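Local coordinates for protein probable acetyltransferase (Pseudomonas aeruginosa PAO1, PDB 2EUI) that probably acts as an acyltransferase of the GNAT family, transferring an acyl group to an acceptor that is not known, at residues 64-69 with 79-84; 6-11 with 41-46; 15-20 with 83-88; 75-80 with 110-115. All coordinates share one frame; numbering follows the deposited sequence.

Contact 1. Residues 64-69 with 79-84; sequences CQLYPS and WILNDI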
# COMPACT_ATOMS: atom_id res chain seq x y z
N CYS A 64 0.69 0.87 -16.52
CA CYS A 64 -0.03 0.65 -15.28
C CYS A 64 0.95 0.23 -14.16
O CYS A 64 1.96 -0.41 -14.43
CB CYS A 64 -1.08 -0.44 -15.54
SG CYS A 64 -1.87 -1.09 -14.10
N GLN A 65 0.66 0.62 -12.93
CA GLN A 65 1.52 0.23 -11.82
C GLN A 65 0.74 -0.20 -10.58
O GLN A 65 -0.21 0.46 -10.15
CB GLN A 65 2.52 1.34 -11.43
CG GLN A 65 3.55 0.90 -10.38
CD GLN A 65 4.67 1.91 -10.18
OE1 GLN A 65 4.43 3.12 -10.00
NE2 GLN A 65 5.91 1.43 -10.20
N LEU A 66 1.15 -1.33 -10.02
CA LEU A 66 0.51 -1.85 -8.83
C LEU A 66 1.59 -2.11 -7.81
O LEU A 66 2.72 -2.42 -8.16
CB LEU A 66 -0.22 -3.16 -9.15
CG LEU A 66 -1.31 -3.16 -10.22
CD1 LEU A 66 -0.70 -3.27 -11.61
CD2 LEU A 66 -2.23 -4.32 -9.99
N TYR A 67 1.24 -1.95 -6.53
CA TYR A 67 2.19 -2.23 -5.45
C TYR A 67 1.70 -3.43 -4.67
O TYR A 67 0.56 -3.49 -4.24
CB TYR A 67 2.31 -1.03 -4.50
CG TYR A 67 2.84 0.21 -5.17
CD1 TYR A 67 3.94 0.15 -6.02
CD2 TYR A 67 2.23 1.45 -4.95
CE1 TYR A 67 4.42 1.30 -6.66
CE2 TYR A 67 2.71 2.60 -5.58
CZ TYR A 67 3.80 2.52 -6.44
OH TYR A 67 4.28 3.65 -7.05
N PRO A 68 2.58 -4.43 -4.49
CA PRO A 68 2.25 -5.65 -3.75
C PRO A 68 2.00 -5.38 -2.26
O PRO A 68 2.73 -4.61 -1.64
CB PRO A 68 3.48 -6.52 -3.97
CG PRO A 68 4.58 -5.50 -3.97
CD PRO A 68 4.00 -4.42 -4.86
N SER A 69 0.95 -5.98 -1.70
CA SER A 69 0.63 -5.81 -0.29
C SER A 69 -0.01 -7.07 0.29
O SER A 69 -0.13 -8.08 -0.39
CB SER A 69 -0.29 -4.61 -0.08
OG SER A 69 -0.31 -4.23 1.29
N TRP A 79 -3.57 -6.13 -3.73
CA TRP A 79 -2.87 -5.35 -4.74
C TRP A 79 -3.31 -3.90 -4.72
O TRP A 79 -4.49 -3.60 -4.90
CB TRP A 79 -3.09 -5.95 -6.14
CG TRP A 79 -2.31 -7.19 -6.37
CD1 TRP A 79 -2.78 -8.47 -6.31
CD2 TRP A 79 -0.91 -7.29 -6.58
NE1 TRP A 79 -1.75 -9.37 -6.47
CE2 TRP A 79 -0.58 -8.66 -6.63
CE3 TRP A 79 0.12 -6.35 -6.72
CZ2 TRP A 79 0.72 -9.12 -6.83
CZ3 TRP A 79 1.42 -6.81 -6.92
CH2 TRP A 79 1.71 -8.18 -6.96
N ILE A 80 -2.36 -3.01 -4.48
CA ILE A 80 -2.63 -1.59 -4.46
C ILE A 80 -2.43 -1.12 -5.89
O ILE A 80 -1.41 -1.41 -6.52
CB ILE A 80 -1.64 -0.83 -3.56
CG1 ILE A 80 -1.69 -1.37 -2.14
CG2 ILE A 80 -1.97 0.64 -3.57
CD1 ILE A 80 -0.81 -0.60 -1.17
N LEU A 81 -3.42 -0.41 -6.42
CA LEU A 81 -3.34 0.11 -7.77
C LEU A 81 -3.12 1.61 -7.66
O LEU A 81 -4.05 2.35 -7.38
CB LEU A 81 -4.65 -0.18 -8.51
CG LEU A 81 -4.80 0.22 -9.97
CD1 LEU A 81 -3.70 -0.43 -10.83
CD2 LEU A 81 -6.18 -0.21 -10.44
N ASN A 82 -1.89 2.05 -7.87
CA ASN A 82 -1.59 3.48 -7.76
C ASN A 82 -1.74 4.26 -9.06
O ASN A 82 -2.41 5.29 -9.08
CB ASN A 82 -0.17 3.69 -7.23
CG ASN A 82 0.24 5.16 -7.21
OD1 ASN A 82 1.42 5.49 -7.11
ND2 ASN A 82 -0.75 6.04 -7.30
N ASP A 83 -1.10 3.76 -10.12
CA ASP A 83 -1.10 4.44 -11.42
C ASP A 83 -1.68 3.68 -12.61
O ASP A 83 -1.55 2.47 -12.74
CB ASP A 83 0.32 4.84 -11.83
CG ASP A 83 1.20 5.20 -10.66
OD1 ASP A 83 0.89 6.20 -9.96
OD2 ASP A 83 2.21 4.49 -10.44
N ILE A 84 -2.31 4.45 -13.48
CA ILE A 84 -2.90 3.95 -14.71
C ILE A 84 -2.82 5.20 -15.59
O ILE A 84 -3.12 6.30 -15.14
CB ILE A 84 -4.36 3.44 -14.49
CG1 ILE A 84 -4.98 3.04 -15.83
CG2 ILE A 84 -5.22 4.49 -13.81
CD1 ILE A 84 -4.35 1.83 -16.46

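Contact 2. Residues 6-11 with 41-46; sequences ATLEHL and RLRRKE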
# COMPACT_ATOMS: atom_id res chain seq x y z
N ALA A 6 7.10 -4.42 -17.40
CA ALA A 6 8.26 -3.56 -17.43
C ALA A 6 9.41 -4.15 -16.61
O ALA A 6 9.20 -4.69 -15.53
CB ALA A 6 7.89 -2.19 -16.89
N THR A 7 10.61 -4.05 -17.16
CA THR A 7 11.81 -4.51 -16.46
C THR A 7 12.77 -3.34 -16.61
O THR A 7 12.42 -2.32 -17.23
CB THR A 7 12.44 -5.76 -17.11
OG1 THR A 7 12.89 -5.45 -18.43
CG2 THR A 7 11.43 -6.88 -17.18
N LEU A 8 13.97 -3.48 -16.05
CA LEU A 8 14.96 -2.41 -16.12
C LEU A 8 15.20 -1.97 -17.57
O LEU A 8 15.51 -0.81 -17.82
CB LEU A 8 16.27 -2.88 -15.48
CG LEU A 8 17.08 -1.78 -14.79
CD1 LEU A 8 16.22 -1.10 -13.74
CD2 LEU A 8 18.33 -2.35 -14.14
N GLU A 9 15.03 -2.89 -18.52
CA GLU A 9 15.24 -2.59 -19.93
C GLU A 9 14.36 -1.45 -20.42
O GLU A 9 14.83 -0.59 -21.16
CB GLU A 9 14.92 -3.80 -20.81
CG GLU A 9 15.66 -5.09 -20.48
CD GLU A 9 14.99 -6.31 -21.12
OE1 GLU A 9 14.83 -6.30 -22.35
OE2 GLU A 9 14.63 -7.26 -20.38
N HIS A 10 13.09 -1.46 -20.02
CA HIS A 10 12.15 -0.43 -20.47
C HIS A 10 12.25 0.93 -19.79
O HIS A 10 11.57 1.87 -20.20
CB HIS A 10 10.73 -0.95 -20.30
CG HIS A 10 10.54 -2.35 -20.80
ND1 HIS A 10 10.99 -3.45 -20.11
CD2 HIS A 10 9.98 -2.82 -21.95
CE1 HIS A 10 10.72 -4.54 -20.81
NE2 HIS A 10 10.11 -4.19 -21.92
N LEU A 11 13.10 1.04 -18.76
CA LEU A 11 13.23 2.30 -18.04
C LEU A 11 13.25 3.54 -18.92
O LEU A 11 12.48 4.48 -18.70
CB LEU A 11 14.46 2.28 -17.13
CG LEU A 11 14.57 3.50 -16.21
CD1 LEU A 11 13.35 3.61 -15.32
CD2 LEU A 11 15.81 3.38 -15.37
N ARG A 41 12.17 0.98 -8.09
CA ARG A 41 11.03 0.08 -8.17
C ARG A 41 11.28 -1.08 -9.12
O ARG A 41 11.04 -2.24 -8.76
CB ARG A 41 9.77 0.85 -8.58
CG ARG A 41 8.68 0.83 -7.51
CD ARG A 41 9.27 1.08 -6.12
NE ARG A 41 9.60 2.48 -5.95
CZ ARG A 41 10.50 2.94 -5.08
NH1 ARG A 41 11.18 2.12 -4.29
NH2 ARG A 41 10.71 4.25 -5.00
N LEU A 42 11.75 -0.78 -10.33
CA LEU A 42 12.06 -1.82 -11.29
C LEU A 42 13.20 -2.66 -10.75
O LEU A 42 13.07 -3.87 -10.59
CB LEU A 42 12.48 -1.22 -12.64
CG LEU A 42 11.37 -0.67 -13.55
CD1 LEU A 42 11.98 0.02 -14.76
CD2 LEU A 42 10.47 -1.80 -13.98
N ARG A 43 14.30 -2.01 -10.42
CA ARG A 43 15.48 -2.70 -9.90
C ARG A 43 15.23 -3.55 -8.64
O ARG A 43 15.71 -4.68 -8.55
CB ARG A 43 16.60 -1.68 -9.65
CG ARG A 43 17.96 -2.28 -9.35
CD ARG A 43 19.01 -1.19 -9.15
NE ARG A 43 19.43 -0.57 -10.41
CZ ARG A 43 20.29 -1.12 -11.27
NH1 ARG A 43 20.81 -2.31 -11.01
NH2 ARG A 43 20.63 -0.48 -12.38
N ARG A 44 14.49 -3.02 -7.67
CA ARG A 44 14.23 -3.76 -6.44
C ARG A 44 13.03 -4.68 -6.57
O ARG A 44 12.74 -5.47 -5.67
CB ARG A 44 14.01 -2.81 -5.26
CG ARG A 44 15.19 -1.91 -4.98
CD ARG A 44 14.95 -0.89 -3.88
NE ARG A 44 15.95 0.17 -3.97
CZ ARG A 44 16.11 1.16 -3.11
NH1 ARG A 44 15.32 1.26 -2.05
NH2 ARG A 44 17.05 2.07 -3.31
N LYS A 45 12.33 -4.58 -7.69
CA LYS A 45 11.14 -5.40 -7.93
C LYS A 45 10.12 -5.18 -6.83
O LYS A 45 9.57 -6.12 -6.27
CB LYS A 45 11.54 -6.88 -8.01
CG LYS A 45 12.43 -7.18 -9.21
CD LYS A 45 12.78 -8.65 -9.32
CE LYS A 45 13.80 -9.07 -8.27
NZ LYS A 45 14.16 -10.52 -8.41
N GLU A 46 9.86 -3.91 -6.54
CA GLU A 46 8.91 -3.52 -5.49
C GLU A 46 7.52 -3.22 -6.03
O GLU A 46 6.62 -2.88 -5.27
CB GLU A 46 9.43 -2.30 -4.75
CG GLU A 46 10.84 -2.44 -4.23
CD GLU A 46 11.22 -1.27 -3.37
OE1 GLU A 46 10.96 -0.13 -3.80
OE2 GLU A 46 11.77 -1.50 -2.27

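Contact 3. Residues 15-20 with 83-88; sequences APLFVK and DIYVAE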
# COMPACT_ATOMS: atom_id res chain seq x y z
N ALA A 15 10.27 6.05 -18.67
CA ALA A 15 10.59 7.26 -17.92
C ALA A 15 9.85 8.50 -18.44
O ALA A 15 9.16 9.19 -17.69
CB ALA A 15 12.07 7.49 -17.93
N PRO A 16 9.99 8.81 -19.73
CA PRO A 16 9.30 9.99 -20.24
C PRO A 16 7.77 9.94 -20.10
O PRO A 16 7.13 10.96 -19.83
CB PRO A 16 9.76 10.06 -21.70
CG PRO A 16 10.05 8.64 -22.03
CD PRO A 16 10.75 8.14 -20.80
N LEU A 17 7.19 8.75 -20.26
CA LEU A 17 5.74 8.63 -20.13
C LEU A 17 5.31 8.73 -18.67
O LEU A 17 4.18 9.13 -18.38
CB LEU A 17 5.24 7.31 -20.72
CG LEU A 17 3.72 7.34 -20.85
CD1 LEU A 17 3.33 8.49 -21.78
CD2 LEU A 17 3.21 6.01 -21.38
N PHE A 18 6.21 8.36 -17.76
CA PHE A 18 5.92 8.42 -16.33
C PHE A 18 5.82 9.88 -15.90
O PHE A 18 5.04 10.24 -15.00
CB PHE A 18 7.04 7.73 -15.55
CG PHE A 18 6.78 7.63 -14.08
CD1 PHE A 18 5.69 6.91 -13.60
CD2 PHE A 18 7.66 8.21 -13.17
CE1 PHE A 18 5.48 6.78 -12.23
CE2 PHE A 18 7.45 8.08 -11.79
CZ PHE A 18 6.36 7.36 -11.32
N VAL A 19 6.61 10.72 -16.55
CA VAL A 19 6.63 12.14 -16.27
C VAL A 19 5.30 12.77 -16.70
O VAL A 19 4.66 13.47 -15.92
CB VAL A 19 7.81 12.81 -17.02
CG1 VAL A 19 7.70 14.33 -16.94
CG2 VAL A 19 9.13 12.30 -16.44
N LYS A 20 4.90 12.49 -17.94
CA LYS A 20 3.66 13.00 -18.51
C LYS A 20 2.52 12.78 -17.53
O LYS A 20 1.70 13.67 -17.28
CB LYS A 20 3.33 12.25 -19.80
CG LYS A 20 4.38 12.35 -20.89
CD LYS A 20 4.11 13.53 -21.78
CE LYS A 20 5.14 13.58 -22.88
NZ LYS A 20 5.39 12.21 -23.39
N ASP A 83 -1.10 3.76 -10.12
CA ASP A 83 -1.10 4.44 -11.42
C ASP A 83 -1.68 3.68 -12.61
O ASP A 83 -1.55 2.47 -12.74
CB ASP A 83 0.32 4.84 -11.83
CG ASP A 83 1.20 5.20 -10.66
OD1 ASP A 83 0.89 6.20 -9.96
OD2 ASP A 83 2.21 4.49 -10.44
N ILE A 84 -2.31 4.45 -13.48
CA ILE A 84 -2.90 3.95 -14.71
C ILE A 84 -2.82 5.20 -15.59
O ILE A 84 -3.12 6.30 -15.14
CB ILE A 84 -4.36 3.44 -14.49
CG1 ILE A 84 -4.98 3.04 -15.83
CG2 ILE A 84 -5.22 4.49 -13.81
CD1 ILE A 84 -4.35 1.83 -16.46
N TYR A 85 -2.37 5.05 -16.83
CA TYR A 85 -2.25 6.22 -17.69
C TYR A 85 -2.01 5.93 -19.16
O TYR A 85 -1.22 5.05 -19.52
CB TYR A 85 -1.13 7.12 -17.19
CG TYR A 85 -0.95 8.39 -17.99
CD1 TYR A 85 -1.79 9.49 -17.80
CD2 TYR A 85 0.08 8.51 -18.93
CE1 TYR A 85 -1.62 10.66 -18.53
CE2 TYR A 85 0.27 9.68 -19.65
CZ TYR A 85 -0.58 10.75 -19.45
OH TYR A 85 -0.42 11.91 -20.16
N VAL A 86 -2.68 6.69 -20.00
CA VAL A 86 -2.54 6.54 -21.44
C VAL A 86 -2.00 7.83 -22.03
O VAL A 86 -2.26 8.91 -21.51
CB VAL A 86 -3.89 6.21 -22.11
CG1 VAL A 86 -3.69 5.97 -23.59
CG2 VAL A 86 -4.52 4.99 -21.45
N ALA A 87 -1.23 7.73 -23.11
CA ALA A 87 -0.68 8.92 -23.75
C ALA A 87 -1.75 9.55 -24.66
O ALA A 87 -2.64 8.86 -25.17
CB ALA A 87 0.56 8.54 -24.56
N GLU A 88 -1.67 10.87 -24.86
CA GLU A 88 -2.63 11.60 -25.69
C GLU A 88 -2.94 10.91 -27.02
O GLU A 88 -4.10 10.66 -27.35
CB GLU A 88 -2.10 13.00 -26.01
CG GLU A 88 -1.92 13.91 -24.83
CD GLU A 88 -1.69 15.36 -25.25
OE1 GLU A 88 -0.74 15.61 -26.02
OE2 GLU A 88 -2.45 16.23 -24.81

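Contact 4. Residues 75-80 with 110-115; sequences LKRVWI and THAVRM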
# COMPACT_ATOMS: atom_id res chain seq x y z
N LEU A 75 -4.68 -13.43 5.88
CA LEU A 75 -3.41 -14.03 5.46
C LEU A 75 -3.30 -14.22 3.96
O LEU A 75 -2.75 -15.22 3.49
CB LEU A 75 -3.24 -15.39 6.14
CG LEU A 75 -3.43 -15.35 7.65
CD1 LEU A 75 -3.54 -16.75 8.20
CD2 LEU A 75 -2.28 -14.58 8.27
N LYS A 76 -3.80 -13.26 3.21
CA LYS A 76 -3.75 -13.32 1.77
C LYS A 76 -3.18 -12.03 1.16
O LYS A 76 -3.02 -11.00 1.84
CB LYS A 76 -5.16 -13.59 1.23
CG LYS A 76 -5.68 -15.00 1.45
CD LYS A 76 -7.15 -15.07 1.07
CE LYS A 76 -7.53 -16.44 0.49
NZ LYS A 76 -6.85 -16.73 -0.82
N ARG A 77 -2.86 -12.11 -0.13
CA ARG A 77 -2.30 -11.00 -0.89
C ARG A 77 -3.34 -9.90 -1.16
O ARG A 77 -4.54 -10.16 -1.10
CB ARG A 77 -1.76 -11.53 -2.22
CG ARG A 77 -1.51 -10.47 -3.30
CD ARG A 77 -0.21 -9.75 -3.08
NE ARG A 77 0.93 -10.62 -3.34
CZ ARG A 77 2.19 -10.30 -3.06
NH1 ARG A 77 2.45 -9.13 -2.50
NH2 ARG A 77 3.18 -11.14 -3.35
N VAL A 78 -2.86 -8.69 -1.42
CA VAL A 78 -3.69 -7.54 -1.75
C VAL A 78 -2.89 -6.75 -2.78
O VAL A 78 -1.65 -6.72 -2.70
CB VAL A 78 -3.95 -6.60 -0.56
CG1 VAL A 78 -4.63 -5.33 -1.05
CG2 VAL A 78 -4.81 -7.29 0.46
N TRP A 79 -3.57 -6.13 -3.73
CA TRP A 79 -2.87 -5.35 -4.74
C TRP A 79 -3.31 -3.90 -4.72
O TRP A 79 -4.49 -3.60 -4.90
CB TRP A 79 -3.09 -5.95 -6.14
CG TRP A 79 -2.31 -7.19 -6.37
CD1 TRP A 79 -2.78 -8.47 -6.31
CD2 TRP A 79 -0.91 -7.29 -6.58
NE1 TRP A 79 -1.75 -9.37 -6.47
CE2 TRP A 79 -0.58 -8.66 -6.63
CE3 TRP A 79 0.12 -6.35 -6.72
CZ2 TRP A 79 0.72 -9.12 -6.83
CZ3 TRP A 79 1.42 -6.81 -6.92
CH2 TRP A 79 1.71 -8.18 -6.96
N ILE A 80 -2.36 -3.01 -4.48
CA ILE A 80 -2.63 -1.59 -4.46
C ILE A 80 -2.43 -1.12 -5.89
O ILE A 80 -1.41 -1.41 -6.52
CB ILE A 80 -1.64 -0.83 -3.56
CG1 ILE A 80 -1.69 -1.37 -2.14
CG2 ILE A 80 -1.97 0.64 -3.57
CD1 ILE A 80 -0.81 -0.60 -1.17
N THR A 110 -3.14 -14.60 -8.62
CA THR A 110 -2.32 -14.70 -7.41
C THR A 110 -3.13 -14.79 -6.12
O THR A 110 -2.61 -14.50 -5.04
CB THR A 110 -1.35 -13.51 -7.26
OG1 THR A 110 -2.09 -12.29 -7.30
CG2 THR A 110 -0.31 -13.55 -8.36
N HIS A 111 -4.39 -15.16 -6.25
CA HIS A 111 -5.26 -15.33 -5.10
C HIS A 111 -5.24 -14.13 -4.15
O HIS A 111 -5.03 -14.27 -2.94
CB HIS A 111 -4.83 -16.59 -4.35
CG HIS A 111 -4.61 -17.76 -5.26
ND1 HIS A 111 -5.64 -18.37 -5.94
CD2 HIS A 111 -3.48 -18.37 -5.67
CE1 HIS A 111 -5.15 -19.30 -6.75
NE2 HIS A 111 -3.84 -19.32 -6.60
N ALA A 112 -5.47 -12.94 -4.70
CA ALA A 112 -5.50 -11.73 -3.90
C ALA A 112 -6.88 -11.65 -3.27
O ALA A 112 -7.85 -12.07 -3.86
CB ALA A 112 -5.24 -10.52 -4.76
N VAL A 113 -6.96 -11.12 -2.05
CA VAL A 113 -8.25 -10.98 -1.39
C VAL A 113 -8.97 -9.84 -2.07
O VAL A 113 -10.17 -9.90 -2.33
CB VAL A 113 -8.11 -10.60 0.11
CG1 VAL A 113 -9.46 -10.69 0.81
CG2 VAL A 113 -7.09 -11.47 0.78
N ARG A 114 -8.21 -8.79 -2.37
CA ARG A 114 -8.77 -7.61 -3.00
C ARG A 114 -7.70 -6.75 -3.66
O ARG A 114 -6.51 -7.05 -3.63
CB ARG A 114 -9.50 -6.77 -1.95
CG ARG A 114 -8.56 -6.15 -0.91
CD ARG A 114 -9.32 -5.46 0.20
NE ARG A 114 -10.13 -6.41 0.95
CZ ARG A 114 -9.78 -6.98 2.10
NH1 ARG A 114 -8.61 -6.68 2.66
NH2 ARG A 114 -10.58 -7.86 2.67
N MSE A 115 -8.17 -5.68 -4.28
CA MSE A 115 -7.34 -4.70 -4.93
C MSE A 115 -7.84 -3.43 -4.29
O MSE A 115 -9.04 -3.28 -4.07
CB MSE A 115 -7.60 -4.65 -6.43
CG MSE A 115 -6.92 -5.72 -7.26
SE MSE A 115 -7.21 -5.36 -9.14
CE MSE A 115 -5.60 -4.37 -9.53
O HOH W 1 -2.58 -14.78 -1.38

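Contact 1. Residues 64-69 with 79-84
A classic beta bulge, with Asn82 and Asp83 both facing Gln65, interrupts the antiparallel hairpin of strands 60-71 and 76-86, consistent with the bulge found on the fourth strand of GNAT relatives. Gln65 N gives a nearly straight bond (168°) to Asp83 O at 2.9 Å. Gln65 O collects two donors, Asn82 N at 3.2 Å and, weakly, Asp83 N. Regular pairing then resumes: Tyr67 N binds Ile80 O at 2.7 Å, and Ile80 N returns to Tyr67 O. Alternation sends Cys64, Leu66, Pro68, Trp79, Leu81 and Ile84 to one face. Helix 92-109 packs on Trp79, Leu81 and Ile84, and apolar types suit the buried Leu66, Trp79 and Leu81. Leu81 CD1 sits 3.8 Å from Cys64 SG and 3.7 Å from Leu66 CG. With CG anti to its carbonyl carbon (chi1 -74°), Trp79 brings its six-membered ring to Pro68, CZ3 lying 3.6 Å from CB of the proline. Polar groups gather on the other face against the second subunit: Ser72 of that chain hydrogen-bonds to Tyr67 OH, Asn82 OD1 and Asp83 OD2. Here Asn82 CB lies 3.5 Å from Tyr67 CE2, the amide plane turned 44° from the ring.

Contact 2. Residues 6-11 with 41-46
Within 41-46, Leu42 and Arg43 are the residues that touch 6-11, Leu42 by plugging into its bend and Arg43 by lying beside it. One residue earlier, Arg41 turns elsewhere: its guanidinium makes cation-pi contacts with Phe37 and with Phe70 of the second subunit. Leu42 keeps CG anti to its carbonyl carbon and extends from there (chi1 -77°, chi2 174°), so its two methyl branches spread over the bend of the loop. CD1 comes 3.4 Å from Thr7 O and 3.9 Å from Leu11 CD1; CD2 approaches Ala6 CB, also at 3.9 Å. Leu11, already helical, also reaches Leu38 one turn back along helix 31-44. Leu8 CD1 closes on Leu42 CB from another direction, and a branched apolar chain suits this setting of methyl groups. The loop connects strand 2-5 to helix 11-24, the first strand-to-helix passage of the GNAT fold, and its turn is held by a bond from His10 N to Thr7 O and by Thr7 N reaching His10 ND1 at 3.0 Å. Arg43 follows, bent at chi3 (-75°), its guanidinium passing Leu8. Leu8 CD2 rests over one face of the group, offset toward the rim and 3.4 Å from Arg43 NH2, while Glu39 supplies the salt-bridge partner for that same nitrogen. At Lys45, phi turns positive and a Schellman motif ends the helix: Lys45 N bonds to Leu42 O at 3.1 Å, and Glu46 N returns to Arg41 O at 3.0 Å.

Contact 3. Residues 15-20 with 83-88
Apolar packing centres on Leu17, whose CD1 touches two partners, 3.9 Å from Tyr85 CE2 and 3.9 Å from Ala87 CB. The methyl meets the tyrosine at its edge, in the ring plane, and the two side chains are inclined to one another. Tyr85 reaches up from the strand because CG is anti to the backbone N (chi1 -178°), which carries the long flat ring to the helix; the small Ala87 lets the same leucine settle beside it. A second, looser kind of contact joins the aliphatic base of Lys20 to the phenol: Lys20 CB is 3.8 Å from Tyr85 OH, while the bent lysine chain leads its amino end away. The third is an aromatic edge near a carboxylate, with Phe18 CE1 4.4 Å from Asp83 OD2 and the oxygen near the ring plane. That oxygen is hydrogen-bonded to Ser72 of the second subunit, so the phenylalanine merely borders it. The axis of 15-20 crosses that of 83-86 at 100°, 9.2 Å away. Phe63 of strand 60-71 touches Leu17, Phe18 and Tyr85, helix 31-44 packs against Phe18, and helix 92-109 covers the opposite face of the strand at Ile84 and Val86.

Contact 4. Residues 75-80 with 110-115
Thr110 holds OG1 between its backbone N and carbonyl carbon (chi1 56°), which turns the hydroxyl to the edge of the Trp79 indole, where NE1 donates to it at 3.1 Å; both atoms are less surely placed in the model. The hydroxyl also bonds back to Ala107 O, so the indole is linked to the last turn of helix 92-109. Met115, a selenomethionine, has CG anti to its carbonyl carbon (chi1 -81°) and brings it 4.0 Å from Trp79 CB. Ala112 is small enough to bring its CB to the indole edge, 3.6 Å from Trp79 CD1. Val78 CG1 meets the aliphatic part of Arg114 at CG, 4.0 Å away. The backbones join through Val113 N to Arg77 O, 2.8 Å and nearly straight, and Trp79 N to Arg114 O, 3.1 Å. Where the strands part, a water spans the gap, accepting from Arg77 N and donating to His111 O. Arg114 and Met115 also pair with an antiparallel strand of the second subunit, carrying the sheet across the interface. Parallel pairing of strands 76-86 and 112-120 with helix 92-109 between them is the beta-alpha-beta crossover of the GNAT fold.

From the N terminus, contact 2 first closes a loop, bringing the end of helix 31-44 back to the turn after strand 2-5. Contact 3 opens on helix 11-24 inside that loop and closes far beyond it on strand 76-86, so contacts 2 and 3 cross. Contact 1 lies within the span of contact 3 and ends on the same strand, closing the short hairpin of strands 60-71 and 76-86. Contact 4 begins on the latter strand and runs past contact 3, crossing it, to the parallel strand 112-120. Contacts 1 and 4 share Trp79 and Ile80, with centres 11 Å apart, whereas contacts 3 and 4 occupy opposite sides of the chain's centre.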